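Side-chain contact in putative oxidoreductase with NAD(P)-binding Rossmann-fold domain (Clostridium difficile, PDB 3UUW), which is a putative oxidoreductase of the Gfo/Idh/MocA family that probably binds NAD(P) through its Rossmann-fold domain: residues 37-40 / 44-47. Numbering follows the deposited sequence. Where two conformers were deposited one is given.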
# COMPACT_ATOMS: atom_id res chain seq x y z
N ALA A 37 -10.52 27.22 33.84
CA ALA A 37 -10.33 25.80 33.95
C ALA A 37 -9.95 25.42 35.38
O ALA A 37 -9.36 26.21 36.11
CB ALA A 37 -9.24 25.32 32.97
N PHE A 38 -10.31 24.20 35.76
CA PHE A 38 -10.00 23.66 37.06
C PHE A 38 -9.54 22.24 36.89
O PHE A 38 -10.07 21.49 36.06
CB PHE A 38 -11.23 23.67 37.99
CG PHE A 38 -11.04 22.82 39.23
CD1 PHE A 38 -10.35 23.32 40.32
CD2 PHE A 38 -11.46 21.50 39.25
CE1 PHE A 38 -10.14 22.52 41.44
CE2 PHE A 38 -11.26 20.71 40.35
CZ PHE A 38 -10.60 21.21 41.45
N THR A 39 -8.53 21.89 37.68
CA THR A 39 -8.10 20.52 37.88
C THR A 39 -7.60 20.45 39.34
O THR A 39 -7.10 21.44 39.87
CB THR A 39 -7.08 20.06 36.80
OG1 THR A 39 -7.06 18.63 36.74
CG2 THR A 39 -5.66 20.60 37.06
N PRO A 40 -7.75 19.30 40.02
CA PRO A 40 -7.40 19.25 41.44
C PRO A 40 -5.97 19.60 41.80
O PRO A 40 -5.73 20.13 42.89
CB PRO A 40 -7.67 17.79 41.81
CG PRO A 40 -8.74 17.38 40.91
CD PRO A 40 -8.55 18.12 39.62
N LYS A 44 -0.33 21.80 38.48
CA LYS A 44 -0.62 21.49 37.11
C LYS A 44 -1.63 22.49 36.56
O LYS A 44 -1.50 22.96 35.43
CB LYS A 44 -1.15 20.07 36.96
CG LYS A 44 -1.29 19.64 35.51
CD LYS A 44 -1.71 18.18 35.34
CE LYS A 44 -3.15 17.97 35.73
NZ LYS A 44 -3.54 16.52 35.70
N ARG A 45 -2.64 22.81 37.37
CA ARG A 45 -3.68 23.75 36.97
C ARG A 45 -3.08 25.09 36.56
O ARG A 45 -3.39 25.62 35.49
CB ARG A 45 -4.65 23.99 38.14
CG ARG A 45 -5.72 24.99 37.81
CD ARG A 45 -6.83 24.98 38.81
NE ARG A 45 -6.50 25.63 40.07
CZ ARG A 45 -6.48 25.04 41.28
NH1 ARG A 45 -6.73 23.74 41.45
NH2 ARG A 45 -6.20 25.78 42.33
N GLU A 46 -2.21 25.62 37.40
CA GLU A 46 -1.65 26.93 37.14
C GLU A 46 -0.71 26.94 35.92
O GLU A 46 -0.69 27.90 35.16
CB GLU A 46 -1.01 27.51 38.41
CG GLU A 46 -2.10 27.73 39.47
CD GLU A 46 -1.68 28.56 40.64
OE1 GLU A 46 -0.47 28.62 40.94
OE2 GLU A 46 -2.58 29.15 41.27
N LYS A 47 0.03 25.85 35.73
CA LYS A 47 0.94 25.74 34.60
C LYS A 47 0.16 25.68 33.28
O LYS A 47 0.44 26.44 32.35
CB LYS A 47 1.85 24.52 34.76
CG LYS A 47 3.01 24.48 33.77
CD LYS A 47 3.87 23.23 33.97
CE LYS A 47 5.03 23.18 32.98
NZ LYS A 47 4.56 23.38 31.59
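Arg45 reaches back from helix 42-52 over the end of strand 33-38 and gives a hydrogen bond to the main chain just past it: NH1 lies 2.8 Å from Thr39 O. The N-H...O angle is 150° and the C=O...N angle 162°, so the donor arrives almost head-on to the carbonyl, and the oxygen sits at the guanidinium edge, in its plane. The arginine chain leaves the helix with CG trans to the backbone N and stays extended until it bends at chi3, which turns the guanidinium toward this oxygen. Phe38 is the flat neighbour. Its ring lies 18° from the guanidinium plane, but CE1 meets NH1 at 3.6 Å obliquely, so the near-parallel planes by themselves do not make a stack.

The tight part is the seam between Thr39 and Arg45, both buried. Thr39 CG2 packs on Arg45 CB at 3.7 Å and equally close to its CA, while the arginine CD lies against the backbone N of Thr39, also at 3.7 Å. Thr39 OG1 points away from Arg45 and accepts a hydrogen bond from Leu14 N, in the glycine-rich loop that follows strand 8-12. Toward solvent the contact loosens: Lys44, bent at chi3, merely brings CE to 3.9 Å from Thr39 CG2 at about a right angle, and the Pro40 CB is directed away from the helix segment.

This is the turn from the second strand of the Rossmann sheet, an edge strand within the chain, into the next helix. Beside carbon-to-carbon and carbon-to-backbone contacts, one cationic N-H is directed at a backbone carbonyl; the bond ties the helix side chain to the strand-to-helix turn and satisfies the Thr39 carbonyl with a charged donor, which probably polarises it.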